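Local coordinates for uncharacterized protein TP-0789 domain-containing protein (Nitrosomonas europaea ATCC 19718, PDB 3BUU) that is of unknown function but, as a member of the LolA superfamily, may bind lipoproteins or other lipid-bearing molecules within a half-open beta barrel, at residues Q95-T98 with A102-D105; K74-W79 with R140-Q145. All blocks are in the same frame, centred on the assembly; numbering follows the deposited sequence.

Contact 1: Q95-T98 with A102-D105; sequences QRLT and ANGD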
loop_
_atom_site.group_PDB
_atom_site.type_symbol
_atom_site.label_atom_id
_atom_site.label_comp_id
_atom_site.label_asym_id
_atom_site.label_seq_id
_atom_site.Cartn_x
_atom_site.Cartn_y
_atom_site.Cartn_z
ATOM N N GLN A 95 0.425 -7.372 -9.051
ATOM C CA GLN A 95 -0.762 -7.328 -9.850
ATOM C C GLN A 95 -1.775 -6.299 -9.369
ATOM O O GLN A 95 -1.683 -5.773 -8.271
ATOM C CB GLN A 95 -1.333 -8.717 -9.982
ATOM C CG GLN A 95 -0.578 -9.455 -11.097
ATOM C CD GLN A 95 -1.066 -10.829 -11.305
ATOM O OE1 GLN A 95 -1.210 -11.607 -10.352
ATOM N NE2 GLN A 95 -1.332 -11.160 -12.573
ATOM N N ARG A 96 -2.731 -6.019 -10.234
ATOM C CA ARG A 96 -3.656 -4.914 -10.014
ATOM C C ARG A 96 -4.771 -5.324 -9.097
ATOM O O ARG A 96 -5.406 -6.388 -9.263
ATOM C CB ARG A 96 -4.209 -4.431 -11.346
ATOM C CG ARG A 96 -3.094 -4.158 -12.361
ATOM C CD ARG A 96 -3.560 -3.594 -13.697
ATOM N NE ARG A 96 -3.875 -2.191 -13.602
ATOM C CZ ARG A 96 -2.970 -1.218 -13.735
ATOM N NH1 ARG A 96 -1.677 -1.474 -13.980
ATOM N NH2 ARG A 96 -3.366 0.013 -13.629
ATOM N N LEU A 97 -5.044 -4.483 -8.096
ATOM C CA LEU A 97 -6.200 -4.609 -7.230
ATOM C C LEU A 97 -7.383 -3.932 -7.921
ATOM O O LEU A 97 -8.309 -4.604 -8.380
ATOM C CB LEU A 97 -5.882 -4.012 -5.846
ATOM C CG LEU A 97 -7.026 -4.110 -4.848
ATOM C CD1 LEU A 97 -7.196 -5.524 -4.316
ATOM C CD2 LEU A 97 -6.784 -3.129 -3.761
ATOM N N THR A 98 -7.352 -2.612 -7.988
ATOM C CA THR A 98 -8.370 -1.828 -8.665
ATOM C C THR A 98 -7.724 -0.502 -9.063
ATOM O O THR A 98 -6.848 -0.004 -8.335
ATOM C CB THR A 98 -9.611 -1.636 -7.777
ATOM O OG1 THR A 98 -10.581 -0.942 -8.520
ATOM C CG2 THR A 98 -9.307 -0.852 -6.536
ATOM N N ALA A 102 -2.065 -1.429 -6.698
ATOM C CA ALA A 102 -1.547 -2.807 -6.797
ATOM C C ALA A 102 -1.959 -3.563 -5.526
ATOM O O ALA A 102 -2.152 -2.977 -4.467
ATOM C CB ALA A 102 -0.063 -2.778 -6.910
ATOM N N ASN A 103 -2.003 -4.889 -5.612
ATOM C CA ASN A 103 -2.280 -5.698 -4.423
ATOM C C ASN A 103 -1.372 -5.330 -3.253
ATOM O O ASN A 103 -1.834 -5.181 -2.125
ATOM C CB ASN A 103 -2.114 -7.171 -4.769
ATOM C CG ASN A 103 -3.239 -7.699 -5.644
ATOM O OD1 ASN A 103 -4.371 -7.242 -5.550
ATOM N ND2 ASN A 103 -2.910 -8.673 -6.484
ATOM N N GLY A 104 -0.072 -5.171 -3.508
ATOM C CA GLY A 104 0.854 -4.874 -2.427
ATOM C C GLY A 104 0.626 -3.504 -1.817
ATOM O O GLY A 104 0.996 -3.315 -0.647
ATOM N N ASP A 105 0.027 -2.563 -2.550
ATOM C CA ASP A 105 -0.223 -1.282 -1.973
ATOM C C ASP A 105 -1.196 -1.359 -0.809
ATOM O O ASP A 105 -1.166 -0.509 0.078
ATOM C CB ASP A 105 -0.794 -0.313 -3.021
ATOM C CG ASP A 105 0.127 0.001 -4.165
ATOM O OD1 ASP A 105 1.355 -0.064 -3.974
ATOM O OD2 ASP A 105 -0.407 0.337 -5.259
#

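Contact 2: K74-W79 with R140-Q145; sequences KGRDLW and RSVTYQ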
loop_
_atom_site.group_PDB
_atom_site.type_symbol
_atom_site.label_atom_id
_atom_site.label_comp_id
_atom_site.label_asym_id
_atom_site.label_seq_id
_atom_site.Cartn_x
_atom_site.Cartn_y
_atom_site.Cartn_z
ATOM N N LYS A 74 0.762 -14.410 2.941
ATOM C CA LYS A 74 1.732 -15.077 3.817
ATOM C C LYS A 74 3.108 -14.819 3.192
ATOM O O LYS A 74 3.408 -15.301 2.066
ATOM C CB LYS A 74 1.415 -16.594 3.895
ATOM C CG LYS A 74 -0.047 -16.964 4.415
ATOM C CD LYS A 74 -0.321 -18.488 4.476
ATOM C CE LYS A 74 -1.170 -18.916 3.312
ATOM N NZ LYS A 74 -1.407 -20.400 3.235
ATOM N N GLY A 75 3.978 -14.084 3.880
ATOM C CA GLY A 75 5.191 -13.656 3.225
ATOM C C GLY A 75 4.895 -12.830 2.003
ATOM O O GLY A 75 4.087 -11.924 2.091
ATOM N N ARG A 76 5.497 -13.154 0.855
ATOM C CA ARG A 76 5.225 -12.463 -0.408
ATOM C C ARG A 76 4.172 -13.102 -1.273
ATOM O O ARG A 76 3.880 -12.613 -2.368
ATOM C CB ARG A 76 6.495 -12.389 -1.212
ATOM C CG ARG A 76 7.541 -11.691 -0.459
ATOM C CD ARG A 76 8.383 -10.817 -1.314
ATOM N NE ARG A 76 8.956 -9.801 -0.454
ATOM C CZ ARG A 76 10.003 -10.010 0.332
ATOM N NH1 ARG A 76 10.427 -9.042 1.125
ATOM N NH2 ARG A 76 10.606 -11.194 0.348
ATOM N N ASP A 77 3.593 -14.189 -0.773
ATOM C CA ASP A 77 2.608 -14.921 -1.562
ATOM C C ASP A 77 1.183 -14.541 -1.173
ATOM O O ASP A 77 0.901 -14.358 0.014
ATOM C CB ASP A 77 2.814 -16.406 -1.352
ATOM C CG ASP A 77 4.137 -16.904 -1.929
ATOM O OD1 ASP A 77 4.371 -16.746 -3.139
ATOM O OD2 ASP A 77 4.955 -17.408 -1.151
ATOM N N LEU A 78 0.314 -14.428 -2.183
ATOM C CA LEU A 78 -1.081 -14.108 -1.992
ATOM C C LEU A 78 -1.959 -15.228 -2.474
ATOM O O LEU A 78 -1.751 -15.779 -3.538
ATOM C CB LEU A 78 -1.516 -12.885 -2.785
ATOM C CG LEU A 78 -0.698 -11.638 -2.600
ATOM C CD1 LEU A 78 -1.266 -10.525 -3.487
ATOM C CD2 LEU A 78 -0.737 -11.222 -1.176
ATOM N N TRP A 79 -2.976 -15.527 -1.685
ATOM C CA TRP A 79 -4.065 -16.459 -2.045
ATOM C C TRP A 79 -5.309 -15.607 -2.164
ATOM O O TRP A 79 -5.640 -14.828 -1.241
ATOM C CB TRP A 79 -4.292 -17.535 -0.954
ATOM C CG TRP A 79 -3.294 -18.717 -0.923
ATOM C CD1 TRP A 79 -2.485 -19.090 0.121
ATOM C CD2 TRP A 79 -3.071 -19.696 -1.956
ATOM N NE1 TRP A 79 -1.746 -20.200 -0.219
ATOM C CE2 TRP A 79 -2.099 -20.604 -1.478
ATOM C CE3 TRP A 79 -3.589 -19.884 -3.235
ATOM C CZ2 TRP A 79 -1.616 -21.655 -2.253
ATOM C CZ3 TRP A 79 -3.120 -20.955 -3.999
ATOM C CH2 TRP A 79 -2.151 -21.821 -3.499
ATOM N N ARG A 140 11.960 -10.124 -7.436
ATOM C CA ARG A 140 10.872 -9.925 -8.384
ATOM C C ARG A 140 9.492 -10.228 -7.811
ATOM O O ARG A 140 8.470 -9.951 -8.464
ATOM C CB ARG A 140 11.144 -10.784 -9.616
ATOM C CG ARG A 140 12.410 -10.368 -10.364
ATOM C CD ARG A 140 12.784 -11.426 -11.405
ATOM N NE ARG A 140 12.841 -12.758 -10.796
ATOM C CZ ARG A 140 12.650 -13.909 -11.438
ATOM N NH1 ARG A 140 12.365 -13.921 -12.733
ATOM N NH2 ARG A 140 12.723 -15.057 -10.773
ATOM N N SER A 141 9.429 -10.686 -6.568
ATOM C CA SER A 141 8.111 -10.893 -5.955
ATOM C C SER A 141 7.625 -9.759 -5.095
ATOM O O SER A 141 6.495 -9.852 -4.624
ATOM C CB SER A 141 8.016 -12.168 -5.142
ATOM O OG SER A 141 8.882 -12.130 -4.022
ATOM N N VAL A 142 8.429 -8.713 -4.895
ATOM C CA VAL A 142 7.929 -7.564 -4.172
ATOM C C VAL A 142 7.071 -6.746 -5.126
ATOM O O VAL A 142 6.909 -7.069 -6.329
ATOM C CB VAL A 142 9.022 -6.719 -3.414
ATOM C CG1 VAL A 142 9.792 -7.582 -2.438
ATOM C CG2 VAL A 142 9.929 -5.999 -4.407
ATOM N N THR A 143 6.416 -5.718 -4.613
ATOM C CA THR A 143 5.414 -5.042 -5.402
ATOM C C THR A 143 5.999 -4.319 -6.618
ATOM O O THR A 143 5.387 -4.326 -7.691
ATOM C CB THR A 143 4.551 -4.129 -4.525
ATOM O OG1 THR A 143 4.115 -4.851 -3.370
ATOM C CG2 THR A 143 3.316 -3.592 -5.250
ATOM N N TYR A 144 7.158 -3.666 -6.424
ATOM C CA TYR A 144 7.829 -2.900 -7.479
ATOM C C TYR A 144 9.275 -3.200 -7.547
ATOM O O TYR A 144 9.885 -3.520 -6.514
ATOM C CB TYR A 144 7.696 -1.365 -7.241
ATOM C CG TYR A 144 6.288 -0.962 -7.028
ATOM C CD1 TYR A 144 5.428 -0.789 -8.107
ATOM C CD2 TYR A 144 5.790 -0.788 -5.731
ATOM C CE1 TYR A 144 4.082 -0.451 -7.902
ATOM C CE2 TYR A 144 4.447 -0.449 -5.512
ATOM C CZ TYR A 144 3.612 -0.288 -6.619
ATOM O OH TYR A 144 2.283 0.025 -6.465
ATOM N N GLN A 145 9.860 -3.013 -8.727
ATOM C CA GLN A 145 11.297 -3.142 -8.811
ATOM C C GLN A 145 12.039 -1.907 -8.325
ATOM O O GLN A 145 13.175 -2.007 -7.852
ATOM C CB GLN A 145 11.710 -3.638 -10.181
ATOM C CG GLN A 145 11.215 -5.101 -10.369
ATOM C CD GLN A 145 11.616 -6.041 -9.214
ATOM O OE1 GLN A 145 10.794 -6.373 -8.319
ATOM N NE2 GLN A 145 12.881 -6.432 -9.204
HETATM O O HOH W 1 4.167 -11.401 -4.908
#

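Contact 1: Q95-T98 with A102-D105
Leu97 and Asn103 meet where a short antiparallel hairpin, with a classic beta bulge setting Leu97 and Thr98 against one residue of the returning strand, runs into helix 103-107. Their side chains slant across one another: CD1 of Leu97 lies 3.5 Å from OD1 of Asn103, and CB of Leu97 is 3.6 Å from the same oxygen, so the leucine carbons pack beside the amide. With CG opposite the backbone N (chi1 -179°), Leu97 carries CG and CD1 to that amide oxygen; the side chain also packs against Ile71, Ile32 and Tyr46 on strands 70-74, 26-36 and 39-51, a setting that suits a branched apolar residue. The other end of the Asn103 amide faces Gln95, with ND2 3.8 Å from Gln95 CB, and is held by the carbonyl of Ser92. Replacing Asn103 with an alanine would probably deprive the Ser92 carbonyl of this amide mate and open a gap beside Leu97 CD1. At Arg96 and Ala102, a non-hydrogen-bonded pair, the side chains diverge: the exposed Arg96 starts away from the helix segment, while the small Ala102 fits against Thr143 and Tyr144. The backbone is tied by Asn103 N donating to Gln95 O, 2.8 Å away and nearly straight at 166°. Asp105 reaches back to the residue just before the helix: its OD2 takes the N-H of Ala102 at 2.8 Å, from above the carboxylate plane.

Contact 2: K74-W79 with R140-Q145
Arg76 lays its aliphatic chain against Ser141 and Val142, and this small patch is the close-packed part of the contact. CB of Arg76 is 3.7 Å from OG of Ser141. Beyond CD the arginine runs beside Val142, the two side chains pointing the same way, and CZ of Arg76 lies 3.7 Å from CG1 of Val142. Arg76 is modelled in two conformers, and in the one described the still shorter approaches, of CD to Ser141 OG and of NE to Val142 CG1, are doubtful. Val142 is buried and offers its CG1 methyl to the chain, while the charged end passes on to a salt bridge between NH1 and Asp114. NE also lies near the like-charged Arg108, so the carboxylate probably eases the crowding of positive charge. Ser141 has a hydroxyl small enough to lie alongside the aliphatic part of Arg76 while bonding to Asp139; its chi1 of 64° brings OG to the CB-to-CD side of the arginine.

The backbones stay apart, at 6.4 Å between Arg76 CA and Ser141 CA, and are joined more loosely. A water lies 2.8 Å from Arg76 O and equally far from Ser141 O, bridging two carbonyls that cannot bond to each other. Gly75, partly exposed, holds the second position of the turn, where positive phi favours glycine because it has no CB. Lys74 and Asp77 close this corner with paired backbone hydrogen bonds, the pattern of a type II' turn linking strands 70-74 and 77-81 in a tight beta hairpin.

How the contacts relate
Contact 1 lies nearer the middle of the chain than contact 2 and is nested inside the long loop that contact 2 closes. The former joins close neighbours in sequence, a bulged hairpin and the helix after it, through a backbone hydrogen bond and leucine carbons packed on an amide; the latter brings together a hairpin turn and a loop 61 residues apart, using an arginine chain and water. Both are partly buried: contact 1 sets buried Ala102 and Asn103 against exposed Gln95 and Arg96, while of the touching residues in contact 2 only Val142 is buried. They also touch: Tyr144 OH is 2.7 Å from Asp105 OD1, a probable hydrogen bond, and Lys172 reaches both residues. Leu78 CD1 packs on Asn103 CB.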